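Local coordinates for Lmo2812 protein (Listeria monocytogenes EGD-e, PDB 5ZQA), which probably acts as a serine-type D-Ala-D-Ala carboxypeptidase that trims cell-wall peptidoglycan peptides, and is a penicillin-binding protein, at residues A[31-36]-A[265-270]; A[68-73]-A[187-192]; A[86-91]-A[106-111]; A[98-103]-A[119-124]; A[233-238]-A[259-264]. One frame throughout, in Å; residues are numbered along the deposited sequence.

Interaction 1 (A[31-36]-A[265-270]); sequences LYLSAN and TEKLME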
# COMPACT_ATOMS: atom_id res chain seq x y z
N LEU A 31 1.71 16.95 17.84
CA LEU A 31 1.10 17.19 16.54
C LEU A 31 -0.42 17.20 16.64
O LEU A 31 -1.01 16.53 17.48
CB LEU A 31 1.52 16.14 15.52
CG LEU A 31 3.02 15.96 15.29
CD1 LEU A 31 3.26 14.82 14.31
CD2 LEU A 31 3.69 17.24 14.78
N TYR A 32 -1.04 17.97 15.76
CA TYR A 32 -2.49 17.96 15.65
C TYR A 32 -2.88 17.51 14.26
O TYR A 32 -2.86 18.28 13.31
CB TYR A 32 -3.05 19.34 15.99
CG TYR A 32 -2.84 19.63 17.46
CD1 TYR A 32 -3.59 18.98 18.42
CD2 TYR A 32 -1.84 20.51 17.88
CE1 TYR A 32 -3.40 19.22 19.77
CE2 TYR A 32 -1.63 20.75 19.23
CZ TYR A 32 -2.42 20.10 20.16
OH TYR A 32 -2.22 20.33 21.51
N LEU A 33 -3.20 16.22 14.17
CA LEU A 33 -3.44 15.56 12.90
C LEU A 33 -4.91 15.25 12.73
O LEU A 33 -5.63 15.12 13.72
CB LEU A 33 -2.64 14.26 12.80
CG LEU A 33 -1.15 14.35 13.11
CD1 LEU A 33 -0.49 12.98 13.04
CD2 LEU A 33 -0.46 15.31 12.16
N SER A 34 -5.35 15.11 11.49
CA SER A 34 -6.71 14.63 11.22
C SER A 34 -6.81 13.15 11.50
O SER A 34 -7.81 12.67 12.03
CB SER A 34 -7.11 14.91 9.78
OG SER A 34 -8.39 14.34 9.52
N ALA A 35 -5.76 12.43 11.13
CA ALA A 35 -5.70 10.98 11.30
C ALA A 35 -6.06 10.55 12.71
O ALA A 35 -5.61 11.16 13.68
CB ALA A 35 -4.32 10.48 10.95
N ASN A 36 -6.83 9.47 12.82
CA ASN A 36 -7.12 8.92 14.14
C ASN A 36 -6.01 8.00 14.65
O ASN A 36 -5.88 7.80 15.86
CB ASN A 36 -8.46 8.21 14.10
CG ASN A 36 -9.62 9.20 14.07
OD1 ASN A 36 -9.64 10.14 14.87
ND2 ASN A 36 -10.54 9.03 13.14
N THR A 265 0.70 13.90 6.60
CA THR A 265 1.97 13.32 6.18
C THR A 265 3.07 14.37 6.12
O THR A 265 4.21 14.09 6.50
CB THR A 265 1.82 12.61 4.83
OG1 THR A 265 0.90 11.54 4.98
CG2 THR A 265 3.15 12.03 4.34
N GLU A 266 2.73 15.59 5.70
CA GLU A 266 3.72 16.67 5.70
C GLU A 266 4.27 16.91 7.11
O GLU A 266 5.47 17.06 7.30
CB GLU A 266 3.13 17.97 5.15
CG GLU A 266 2.88 17.98 3.66
CD GLU A 266 2.34 19.32 3.19
OE1 GLU A 266 3.10 20.31 3.18
OE2 GLU A 266 1.14 19.39 2.85
N LYS A 267 3.37 16.95 8.09
CA LYS A 267 3.76 17.16 9.48
C LYS A 267 4.64 16.02 10.00
O LYS A 267 5.61 16.24 10.70
CB LYS A 267 2.52 17.32 10.35
CG LYS A 267 1.80 18.63 10.13
CD LYS A 267 0.53 18.65 10.94
CE LYS A 267 -0.24 19.95 10.78
NZ LYS A 267 -1.60 19.78 11.35
N LEU A 268 4.29 14.79 9.62
CA LEU A 268 5.05 13.63 10.07
C LEU A 268 6.43 13.58 9.44
O LEU A 268 7.42 13.21 10.10
CB LEU A 268 4.28 12.33 9.76
CG LEU A 268 3.01 12.12 10.59
CD1 LEU A 268 2.17 11.01 9.99
CD2 LEU A 268 3.35 11.79 12.04
N MET A 269 6.52 13.97 8.16
CA MET A 269 7.81 13.98 7.48
C MET A 269 8.73 15.04 8.10
O MET A 269 9.94 14.82 8.22
CB MET A 269 7.62 14.20 5.97
CG MET A 269 7.10 12.95 5.24
SD MET A 269 8.24 11.56 5.46
CE MET A 269 7.37 10.21 4.65
N GLU A 270 8.15 16.17 8.51
CA GLU A 270 8.92 17.22 9.21
C GLU A 270 9.52 16.67 10.51
O GLU A 270 10.69 16.91 10.81
CB GLU A 270 8.03 18.44 9.50
CG GLU A 270 8.76 19.56 10.22
CD GLU A 270 8.07 20.91 10.07
OE1 GLU A 270 7.61 21.22 8.96
OE2 GLU A 270 8.00 21.66 11.07
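Leu31 and Leu33 reach from an irregular segment onto one side of a helix, where both meet the same methyl group of Leu268. CD2 of the buried Leu268 touches both leucines, lying 3.8 Å from CD1 of Leu31 and 4.1 Å from CD1 of Leu33, with the branches set at a slant to one another. Branched, purely apolar side chains suit this patch next to Leu268 and Tyr50. Lys267 forms the transition to the surface. Its aliphatic stem runs alongside Leu33, pointing the other way, with CD 3.7 Å from Leu33 CD2, and the chain stays extended all the way beyond CG, which carries the ammonium group out to the backbone of the loop. There NZ donates to Tyr32 O over 2.8 Å, tilted 25° from the carbonyl plane. The outer side is loose by comparison: the CB of the exposed Tyr32 points away from the helix, and its OH is hydrogen-bonded to Asn30. Further along the loop, Asp264 of the same helix accepts from the backbone N of Ser34 and of Ala35. Strand 48-52 lies against the leucines through Tyr50, strand 246-255 touches Leu268 through Val252, and so the loop leading into strand 37-42 is packed between the C-terminal helix 258-272 and the edge of the five-stranded sheet.

Interaction 2 (A[68-73]-A[187-192]); sequences TAFLVL and STHPEV. With MG (magnesium ion), chain C.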
# COMPACT_ATOMS: atom_id res chain seq x y z
N THR A 68 0.12 -7.80 -1.22
CA THR A 68 -0.01 -8.43 -2.53
C THR A 68 1.21 -8.11 -3.40
O THR A 68 1.75 -9.01 -4.04
CB THR A 68 -1.31 -8.01 -3.22
OG1 THR A 68 -2.40 -8.32 -2.33
CG2 THR A 68 -1.53 -8.75 -4.56
N ALA A 69 1.66 -6.85 -3.39
CA ALA A 69 2.88 -6.47 -4.13
C ALA A 69 4.08 -7.29 -3.66
O ALA A 69 4.85 -7.79 -4.49
CB ALA A 69 3.16 -4.97 -3.97
N PHE A 70 4.24 -7.43 -2.35
CA PHE A 70 5.35 -8.20 -1.80
C PHE A 70 5.35 -9.62 -2.35
O PHE A 70 6.38 -10.13 -2.79
CB PHE A 70 5.29 -8.24 -0.26
CG PHE A 70 6.49 -8.90 0.37
CD1 PHE A 70 7.64 -8.19 0.61
CD2 PHE A 70 6.46 -10.25 0.69
CE1 PHE A 70 8.75 -8.79 1.18
CE2 PHE A 70 7.56 -10.86 1.26
CZ PHE A 70 8.71 -10.12 1.50
N LEU A 71 4.18 -10.24 -2.36
CA LEU A 71 4.07 -11.62 -2.82
C LEU A 71 4.26 -11.77 -4.34
O LEU A 71 4.82 -12.78 -4.79
CB LEU A 71 2.73 -12.20 -2.37
CG LEU A 71 2.72 -12.46 -0.86
CD1 LEU A 71 1.33 -12.84 -0.37
CD2 LEU A 71 3.72 -13.54 -0.47
N VAL A 72 3.83 -10.78 -5.12
CA VAL A 72 4.12 -10.75 -6.55
C VAL A 72 5.61 -10.67 -6.80
O VAL A 72 6.16 -11.45 -7.59
CB VAL A 72 3.40 -9.57 -7.22
CG1 VAL A 72 3.93 -9.35 -8.63
CG2 VAL A 72 1.89 -9.82 -7.23
N LEU A 73 6.27 -9.77 -6.08
CA LEU A 73 7.71 -9.56 -6.27
C LEU A 73 8.52 -10.78 -5.81
O LEU A 73 9.50 -11.16 -6.47
CB LEU A 73 8.14 -8.30 -5.52
CG LEU A 73 7.55 -7.03 -6.14
CD1 LEU A 73 7.74 -5.84 -5.22
CD2 LEU A 73 8.17 -6.75 -7.50
N SER A 187 13.02 -2.98 1.93
CA SER A 187 14.36 -3.55 2.09
C SER A 187 14.57 -4.79 1.21
O SER A 187 15.65 -5.00 0.65
CB SER A 187 14.63 -3.88 3.56
OG SER A 187 13.80 -4.93 4.02
N THR A 188 13.52 -5.59 1.07
CA THR A 188 13.61 -6.83 0.29
C THR A 188 13.48 -6.57 -1.21
O THR A 188 14.12 -7.25 -2.03
CB THR A 188 12.52 -7.82 0.73
OG1 THR A 188 12.60 -8.02 2.15
CG2 THR A 188 12.69 -9.15 0.04
N HIS A 189 12.65 -5.59 -1.56
CA HIS A 189 12.39 -5.24 -2.95
C HIS A 189 12.47 -3.74 -3.15
O HIS A 189 11.46 -3.10 -3.40
CB HIS A 189 11.02 -5.77 -3.40
CG HIS A 189 10.88 -7.25 -3.28
ND1 HIS A 189 11.45 -8.11 -4.20
CD2 HIS A 189 10.31 -8.02 -2.33
CE1 HIS A 189 11.20 -9.36 -3.83
NE2 HIS A 189 10.53 -9.33 -2.69
N PRO A 190 13.69 -3.18 -3.08
CA PRO A 190 13.85 -1.73 -3.21
C PRO A 190 13.28 -1.18 -4.52
O PRO A 190 12.89 -0.02 -4.56
CB PRO A 190 15.38 -1.53 -3.15
CG PRO A 190 15.97 -2.88 -3.33
CD PRO A 190 14.97 -3.87 -2.86
N GLU A 191 13.21 -2.02 -5.55
CA GLU A 191 12.69 -1.58 -6.84
C GLU A 191 11.20 -1.23 -6.78
O GLU A 191 10.68 -0.65 -7.72
CB GLU A 191 12.95 -2.65 -7.91
CG GLU A 191 12.00 -3.84 -7.89
CD GLU A 191 12.34 -4.92 -6.88
OE1 GLU A 191 13.30 -4.77 -6.08
OE2 GLU A 191 11.63 -5.95 -6.86
N VAL A 192 10.52 -1.55 -5.69
CA VAL A 192 9.11 -1.17 -5.59
C VAL A 192 8.98 0.35 -5.71
O VAL A 192 8.00 0.86 -6.27
CB VAL A 192 8.47 -1.69 -4.28
CG1 VAL A 192 9.03 -1.00 -3.04
CG2 VAL A 192 6.94 -1.56 -4.34
MG MG C . 12.15 -7.60 -6.08
O HOH W 1 11.25 -8.82 -7.45
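Leu73 and His189 bring the two backbones nearest, with CA atoms 7.2 Å apart: Leu73 sits on helix 65-77, while His189 is the first residue to leave helix 175-188 and begins a type I turn ending at Val192. Leu73 CB stands over the centre of one face of the imidazole, a CH-pi contact 3.5 Å from the ring centroid. At the ring's rim lies Phe70, in an offset edge-to-face pair whose planes are 80° apart; the His189 edge is directed at the phenylalanine face. In this penicillin-recognising fold helix 65-77 follows Ser62, the predicted acylated serine of a probable SxxK motif, and its middle turns border a magnesium site. The metal is held by Glu191 OE2 at 1.9 Å, a carboxylate oxygen that suits magnesium, and by His189 ND1 at 2.1 Å, a less common kind of ligand. A bend at chi2 (-82°) curls Glu191 back to the metal. A metal-bound water, 2.0 Å from the magnesium ion, donates to Leu73 O; the metal at ND1 and Glu74 at NE2 together hold the rotation of the His189 ring.

Interaction 3 (A[86-91]-A[106-111]); sequences KLDLVR and KRTWSV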
# COMPACT_ATOMS: atom_id res chain seq x y z
N LYS A 86 -0.07 -12.91 -19.28
CA LYS A 86 -1.28 -12.12 -19.53
C LYS A 86 -2.43 -12.73 -18.76
O LYS A 86 -2.74 -13.92 -18.90
CB LYS A 86 -1.60 -12.06 -21.03
CG LYS A 86 -0.49 -11.41 -21.85
CD LYS A 86 -0.59 -9.90 -21.78
CE LYS A 86 0.65 -9.23 -22.36
NZ LYS A 86 0.90 -9.60 -23.78
N LEU A 87 -3.08 -11.91 -17.94
CA LEU A 87 -4.14 -12.40 -17.08
C LEU A 87 -5.42 -11.64 -17.35
O LEU A 87 -5.39 -10.50 -17.81
CB LEU A 87 -3.75 -12.26 -15.61
CG LEU A 87 -2.42 -12.87 -15.22
CD1 LEU A 87 -2.17 -12.55 -13.76
CD2 LEU A 87 -2.42 -14.37 -15.47
N ASP A 88 -6.55 -12.27 -17.04
CA ASP A 88 -7.85 -11.65 -17.27
C ASP A 88 -8.38 -11.05 -15.98
O ASP A 88 -8.46 -11.74 -14.96
CB ASP A 88 -8.85 -12.68 -17.80
CG ASP A 88 -8.41 -13.29 -19.10
OD1 ASP A 88 -8.12 -12.53 -20.05
OD2 ASP A 88 -8.31 -14.54 -19.18
N LEU A 89 -8.73 -9.77 -16.04
CA LEU A 89 -9.24 -9.06 -14.87
C LEU A 89 -10.48 -9.73 -14.32
O LEU A 89 -11.41 -10.05 -15.07
CB LEU A 89 -9.57 -7.60 -15.21
CG LEU A 89 -8.36 -6.70 -15.33
CD1 LEU A 89 -8.77 -5.35 -15.91
CD2 LEU A 89 -7.69 -6.56 -13.95
N VAL A 90 -10.48 -9.96 -13.01
CA VAL A 90 -11.64 -10.52 -12.35
C VAL A 90 -12.74 -9.46 -12.32
O VAL A 90 -12.47 -8.26 -12.30
CB VAL A 90 -11.33 -11.01 -10.91
CG1 VAL A 90 -10.08 -11.88 -10.88
CG2 VAL A 90 -11.17 -9.83 -9.99
N ARG A 91 -13.99 -9.90 -12.35
CA ARG A 91 -15.11 -8.97 -12.22
C ARG A 91 -15.39 -8.71 -10.76
O ARG A 91 -15.43 -9.64 -9.95
CB ARG A 91 -16.36 -9.53 -12.91
CG ARG A 91 -16.30 -9.48 -14.42
CD ARG A 91 -17.51 -10.14 -15.05
NE ARG A 91 -17.54 -9.92 -16.49
CZ ARG A 91 -16.81 -10.61 -17.37
NH1 ARG A 91 -16.00 -11.57 -16.95
NH2 ARG A 91 -16.90 -10.34 -18.66
N LYS A 106 -10.60 -2.87 -21.02
CA LYS A 106 -9.74 -3.94 -21.50
C LYS A 106 -9.65 -5.01 -20.42
O LYS A 106 -9.39 -4.72 -19.25
CB LYS A 106 -8.34 -3.43 -21.85
CG LYS A 106 -8.33 -2.40 -22.97
CD LYS A 106 -8.78 -3.01 -24.28
CE LYS A 106 -7.67 -3.01 -25.31
NZ LYS A 106 -8.13 -3.61 -26.60
N ARG A 107 -9.88 -6.26 -20.82
CA ARG A 107 -9.94 -7.37 -19.87
C ARG A 107 -8.57 -7.96 -19.56
O ARG A 107 -8.30 -8.37 -18.43
CB ARG A 107 -10.87 -8.46 -20.41
CG ARG A 107 -11.00 -9.69 -19.54
CD ARG A 107 -11.69 -9.36 -18.23
NE ARG A 107 -13.06 -8.88 -18.45
CZ ARG A 107 -13.76 -8.20 -17.55
NH1 ARG A 107 -13.24 -7.91 -16.36
NH2 ARG A 107 -15.00 -7.81 -17.84
N THR A 108 -7.70 -8.00 -20.56
CA THR A 108 -6.47 -8.79 -20.47
C THR A 108 -5.22 -7.92 -20.41
O THR A 108 -5.00 -7.10 -21.29
CB THR A 108 -6.38 -9.75 -21.67
OG1 THR A 108 -7.56 -10.56 -21.71
CG2 THR A 108 -5.14 -10.65 -21.58
N TRP A 109 -4.41 -8.12 -19.37
CA TRP A 109 -3.23 -7.29 -19.09
C TRP A 109 -2.05 -8.13 -18.67
O TRP A 109 -2.23 -9.20 -18.09
CB TRP A 109 -3.52 -6.29 -17.97
CG TRP A 109 -4.59 -5.30 -18.29
CD1 TRP A 109 -5.94 -5.52 -18.26
CD2 TRP A 109 -4.40 -3.95 -18.70
NE1 TRP A 109 -6.61 -4.37 -18.63
CE2 TRP A 109 -5.69 -3.39 -18.91
CE3 TRP A 109 -3.28 -3.14 -18.91
CZ2 TRP A 109 -5.87 -2.07 -19.31
CZ3 TRP A 109 -3.47 -1.83 -19.31
CH2 TRP A 109 -4.76 -1.31 -19.50
N SER A 110 -0.85 -7.62 -18.89
CA SER A 110 0.35 -8.27 -18.39
C SER A 110 0.43 -8.13 -16.87
O SER A 110 -0.12 -7.20 -16.29
CB SER A 110 1.61 -7.68 -19.02
OG SER A 110 1.83 -6.36 -18.58
N VAL A 111 1.10 -9.09 -16.24
CA VAL A 111 1.37 -9.02 -14.81
C VAL A 111 2.05 -7.70 -14.44
O VAL A 111 1.71 -7.08 -13.42
CB VAL A 111 2.23 -10.23 -14.36
CG1 VAL A 111 2.82 -10.01 -12.98
CG2 VAL A 111 1.39 -11.51 -14.43
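Arg107 overlaps Arg91: its NH2 lies over one face of the Arg91 guanidinium, 3.3 Å from Arg91 NH2, with the two planes 36° apart. Two like charges are thus in close contact, and Arg107 also meets the Tyr101 ring in a cation-pi contact. Both arginines stand at the end of a small two-stranded antiparallel sheet, 86-88 with 108-110, in the helical part of the enzyme. Leu87 and Trp109 form its hydrogen-bonded pair, and Leu89 N extends the pairing to Arg107 O. Bends at chi2 and chi3 (67° and 62°) curl Arg107 across to segment 86-91, where NH1 makes a weak bond to Leu89 O. On the face of Leu87 and Trp109, Leu87 CD1 packs against Val111 CG2 at 3.8 Å and Leu89 CD1 approaches the indole NE1 at 3.6 Å; bulky apolar groups suit this inward face. The indole N-H is satisfied by Lys106 O at 2.9 Å, from above the carbonyl plane. On the face of Asp88 and Thr108, the two side chains run parallel, Thr108 OG1 donating to Asp88 OD1 over 2.6 Å.

Interaction 4 (A[98-103]-A[119-124]); sequences VSLYAI and LTMSAN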
# COMPACT_ATOMS: atom_id res chain seq x y z
N VAL A 98 -12.72 1.04 -7.05
CA VAL A 98 -11.82 1.48 -8.10
C VAL A 98 -11.37 0.27 -8.91
O VAL A 98 -11.01 -0.77 -8.35
CB VAL A 98 -10.59 2.21 -7.52
CG1 VAL A 98 -9.55 2.47 -8.59
CG2 VAL A 98 -11.02 3.52 -6.86
N SER A 99 -11.42 0.39 -10.23
CA SER A 99 -11.03 -0.72 -11.07
C SER A 99 -10.40 -0.28 -12.37
O SER A 99 -10.72 0.77 -12.95
CB SER A 99 -12.24 -1.63 -11.34
OG SER A 99 -12.93 -1.24 -12.50
N LEU A 100 -9.47 -1.11 -12.82
CA LEU A 100 -8.77 -0.87 -14.07
C LEU A 100 -9.71 -1.07 -15.24
O LEU A 100 -9.65 -0.33 -16.22
CB LEU A 100 -7.55 -1.80 -14.18
CG LEU A 100 -6.70 -1.70 -15.44
CD1 LEU A 100 -6.17 -0.28 -15.64
CD2 LEU A 100 -5.55 -2.70 -15.40
N TYR A 101 -10.58 -2.07 -15.14
CA TYR A 101 -11.49 -2.36 -16.25
C TYR A 101 -12.44 -1.19 -16.50
O TYR A 101 -12.71 -0.86 -17.66
CB TYR A 101 -12.29 -3.63 -16.00
CG TYR A 101 -13.18 -3.99 -17.16
CD1 TYR A 101 -12.67 -4.67 -18.25
CD2 TYR A 101 -14.51 -3.63 -17.17
CE1 TYR A 101 -13.47 -4.99 -19.33
CE2 TYR A 101 -15.32 -3.95 -18.24
CZ TYR A 101 -14.80 -4.63 -19.31
OH TYR A 101 -15.59 -4.95 -20.39
N ALA A 102 -12.93 -0.56 -15.44
CA ALA A 102 -13.94 0.49 -15.59
C ALA A 102 -13.43 1.63 -16.46
O ALA A 102 -14.18 2.16 -17.27
CB ALA A 102 -14.38 1.02 -14.23
N ILE A 103 -12.16 1.99 -16.32
CA ILE A 103 -11.65 3.13 -17.07
C ILE A 103 -10.97 2.76 -18.39
O ILE A 103 -10.63 3.65 -19.17
CB ILE A 103 -10.66 3.97 -16.22
CG1 ILE A 103 -9.41 3.17 -15.89
CG2 ILE A 103 -11.35 4.46 -14.93
CD1 ILE A 103 -8.28 4.01 -15.29
N LEU A 119 -0.63 -0.64 -7.73
CA LEU A 119 0.12 0.27 -6.86
C LEU A 119 -0.15 1.74 -7.15
O LEU A 119 -0.15 2.57 -6.23
CB LEU A 119 1.62 -0.01 -6.97
CG LEU A 119 2.11 -1.30 -6.31
CD1 LEU A 119 3.62 -1.40 -6.49
CD2 LEU A 119 1.74 -1.33 -4.83
N THR A 120 -0.38 2.07 -8.42
CA THR A 120 -0.47 3.46 -8.87
C THR A 120 -1.88 4.04 -8.70
O THR A 120 -2.07 5.06 -8.03
CB THR A 120 -0.02 3.58 -10.34
OG1 THR A 120 1.33 3.14 -10.46
CG2 THR A 120 -0.10 5.01 -10.83
N MET A 121 -2.87 3.38 -9.29
CA MET A 121 -4.25 3.88 -9.23
C MET A 121 -5.13 3.12 -8.26
O MET A 121 -6.33 3.41 -8.14
CB MET A 121 -4.89 3.85 -10.63
CG MET A 121 -5.10 2.45 -11.21
SD MET A 121 -6.16 2.44 -12.66
CE MET A 121 -7.77 2.72 -11.91
N SER A 122 -4.55 2.13 -7.57
CA SER A 122 -5.25 1.35 -6.56
C SER A 122 -6.36 0.51 -7.20
O SER A 122 -7.48 0.44 -6.70
CB SER A 122 -5.82 2.26 -5.46
OG SER A 122 -5.84 1.58 -4.22
N ALA A 123 -6.04 -0.14 -8.31
CA ALA A 123 -7.02 -0.95 -9.03
C ALA A 123 -7.30 -2.26 -8.29
O ALA A 123 -6.44 -3.14 -8.19
CB ALA A 123 -6.53 -1.23 -10.45
N ASN A 124 -8.52 -2.39 -7.78
CA ASN A 124 -8.89 -3.57 -7.00
C ASN A 124 -8.96 -4.84 -7.83
O ASN A 124 -8.56 -5.91 -7.36
CB ASN A 124 -10.25 -3.35 -6.32
CG ASN A 124 -10.17 -2.33 -5.24
OD1 ASN A 124 -9.61 -2.59 -4.18
ND2 ASN A 124 -10.73 -1.15 -5.48
O HOH W 2 -11.75 1.28 -4.11
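Ser99 and Ala123 bring the backbones within 4.5 Å, CA to CA, each at the N-cap position of a following helix, with Ser122 just before Ala123 leaving helical geometry at a positive phi of 66°. Beside this close approach Val98 O takes two bonds from Asn124: ND2 donates in the carbonyl plane, on a lone pair, over 2.9 Å, and the backbone N comes from above that plane at 3.0 Å. Water 2 bridges Asn124 ND2 and Val98 N. With its amide nitrogen so used, Asn124 keeps OD1 for Lys65 NZ, a task for which asparagine, donor and acceptor in one group, is well suited. Ser122, Ala123 and Asn124 match the SxN motif of penicillin-binding proteins; Ser122 OG, a predicted active-site group, is hydrogen-bonded to Ser62 and Lys226. The small Ala123 lets the chains come close, its CB 3.9 Å from Leu100 CB. Met121, unbranched and thioether-tipped, packs against Leu100 and Ile103: SD lies 4.0 Å from Leu100 CD1, and the bend at chi3 (-74°) swings CE to Ile103 CD1 at 3.7 Å, tip to tip. Val98 CG1 rests 3.4 Å from Met121 O, over the turn that carries the serine.

Interaction 5 (A[233-238]-A[259-264]); sequences AGYCFI and EKRFKD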
# COMPACT_ATOMS: atom_id res chain seq x y z
N ALA A 233 -12.53 3.09 6.75
CA ALA A 233 -11.10 3.28 7.01
C ALA A 233 -10.69 4.75 7.00
O ALA A 233 -9.60 5.10 7.46
CB ALA A 233 -10.27 2.52 5.96
N GLY A 234 -11.55 5.60 6.46
CA GLY A 234 -11.19 6.98 6.20
C GLY A 234 -10.07 7.07 5.19
O GLY A 234 -9.74 6.09 4.49
N TYR A 235 -9.46 8.25 5.09
CA TYR A 235 -8.39 8.47 4.12
C TYR A 235 -7.04 8.10 4.72
O TYR A 235 -6.64 8.63 5.76
CB TYR A 235 -8.41 9.93 3.64
CG TYR A 235 -9.61 10.22 2.76
CD1 TYR A 235 -10.81 10.64 3.32
CD2 TYR A 235 -9.54 10.05 1.38
CE1 TYR A 235 -11.92 10.90 2.51
CE2 TYR A 235 -10.63 10.31 0.57
CZ TYR A 235 -11.82 10.73 1.15
OH TYR A 235 -12.92 10.99 0.36
N CYS A 236 -6.34 7.19 4.05
CA CYS A 236 -5.13 6.58 4.59
C CYS A 236 -3.95 6.78 3.67
O CYS A 236 -4.11 6.87 2.46
CB CYS A 236 -5.34 5.09 4.83
SG CYS A 236 -6.72 4.67 5.95
N PHE A 237 -2.75 6.83 4.23
CA PHE A 237 -1.55 6.92 3.40
C PHE A 237 -0.33 6.42 4.14
O PHE A 237 -0.08 6.84 5.28
CB PHE A 237 -1.31 8.36 2.91
CG PHE A 237 -0.13 8.50 1.98
CD1 PHE A 237 -0.11 7.84 0.76
CD2 PHE A 237 0.96 9.29 2.31
CE1 PHE A 237 0.97 7.96 -0.12
CE2 PHE A 237 2.05 9.42 1.43
CZ PHE A 237 2.05 8.75 0.24
N ILE A 238 0.43 5.54 3.50
CA ILE A 238 1.77 5.18 3.96
C ILE A 238 2.75 5.92 3.08
O ILE A 238 2.76 5.75 1.86
CB ILE A 238 2.02 3.66 3.90
CG1 ILE A 238 1.10 2.94 4.88
CG2 ILE A 238 3.48 3.34 4.26
CD1 ILE A 238 1.15 1.42 4.81
N GLU A 259 -7.19 15.44 1.15
CA GLU A 259 -6.22 16.50 1.40
C GLU A 259 -5.60 16.36 2.78
O GLU A 259 -4.39 16.54 2.94
CB GLU A 259 -6.90 17.87 1.26
CG GLU A 259 -6.09 19.02 1.84
CD GLU A 259 -6.79 20.35 1.72
OE1 GLU A 259 -7.72 20.62 2.53
OE2 GLU A 259 -6.42 21.13 0.82
N LYS A 260 -6.42 16.04 3.77
CA LYS A 260 -5.93 15.98 5.15
C LYS A 260 -4.92 14.85 5.37
O LYS A 260 -4.00 15.00 6.17
CB LYS A 260 -7.09 15.81 6.12
CG LYS A 260 -7.87 17.09 6.40
CD LYS A 260 -9.20 16.79 7.05
CE LYS A 260 -9.92 18.07 7.50
NZ LYS A 260 -9.19 18.67 8.64
N ARG A 261 -5.08 13.72 4.68
CA ARG A 261 -4.11 12.65 4.88
C ARG A 261 -2.74 13.11 4.43
O ARG A 261 -1.72 12.70 4.99
CB ARG A 261 -4.51 11.36 4.15
CG ARG A 261 -4.23 11.35 2.68
CD ARG A 261 -4.68 10.07 2.04
NE ARG A 261 -5.18 10.32 0.70
CZ ARG A 261 -5.89 9.45 -0.00
NH1 ARG A 261 -6.21 8.27 0.51
NH2 ARG A 261 -6.32 9.78 -1.22
N PHE A 262 -2.69 13.99 3.43
CA PHE A 262 -1.39 14.44 2.94
C PHE A 262 -0.85 15.60 3.79
O PHE A 262 0.36 15.73 3.97
CB PHE A 262 -1.49 14.81 1.45
CG PHE A 262 -1.80 13.63 0.55
CD1 PHE A 262 -0.99 12.51 0.55
CD2 PHE A 262 -2.91 13.65 -0.29
CE1 PHE A 262 -1.27 11.43 -0.26
CE2 PHE A 262 -3.19 12.57 -1.11
CZ PHE A 262 -2.36 11.45 -1.09
N LYS A 263 -1.74 16.44 4.32
CA LYS A 263 -1.32 17.47 5.27
C LYS A 263 -0.74 16.85 6.52
O LYS A 263 0.25 17.34 7.07
CB LYS A 263 -2.49 18.38 5.65
CG LYS A 263 -3.07 19.16 4.50
CD LYS A 263 -2.19 20.33 4.13
CE LYS A 263 -2.94 21.28 3.20
NZ LYS A 263 -2.14 22.49 2.91
N ASP A 264 -1.36 15.77 6.99
CA ASP A 264 -0.82 15.02 8.13
C ASP A 264 0.56 14.45 7.80
O ASP A 264 1.46 14.48 8.64
CB ASP A 264 -1.73 13.86 8.55
CG ASP A 264 -3.05 14.30 9.15
OD1 ASP A 264 -3.21 15.48 9.53
OD2 ASP A 264 -3.95 13.43 9.24
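Cys236 O receives NH1 of Arg261 over 3.2 Å, a bent bond in which the oxygen lies somewhat out of the guanidinium plane. The carbonyl lies on strand 236-243, and Arg261 reaches it from the helix with its CD resting 3.9 Å from Phe237 CB. One face of the guanidinium then covers the edge of the Tyr235 ring, the planes standing 85° apart and Arg261 CZ 3.9 Å from Tyr235 CD2. A long arginine suits this place, for its stem packs against the CB atoms of Tyr235 and Phe237 and the ring of Phe262 while its flat end still finds a backbone oxygen. Next to it, Phe262 turns its edge to the face of Phe237, with CE1 3.8 Å above the ring centre and the planes at 67°. Phe237 CG is anti to the backbone N, which presents its ring broadside to Phe262. Strand 236-238 and helix 259-264 run at 35°, their axes 8.1 Å apart at closest approach, as expected for the C-terminal helix covering the central antiparallel sheet of the penicillin-binding fold, close to the strand that bears Lys226.

How the interactions relate
From the N terminus, 31-36 opens interaction 1, which closes only at 265-270 and so encloses all the others. Interaction 2 opens at 68-73 and closes at 187-192, with interactions 3 and 4 nested inside it. Those two cross: 86-91, 98-103, 106-111 and 119-124 alternate between them, interlocking one stretch of the helical region, and they touch, among other places, where Trp109 packs on Leu100. Interaction 4 also touches interaction 2, since Leu119 packs on Ala69 and Val192. Interaction 5 follows interaction 2 in series, joining 233-238 to 259-264. Interaction 1 ties the N-terminal loop, and interaction 5 a sheet strand, to helix 258-272; interactions 2 to 4 organise the helical part.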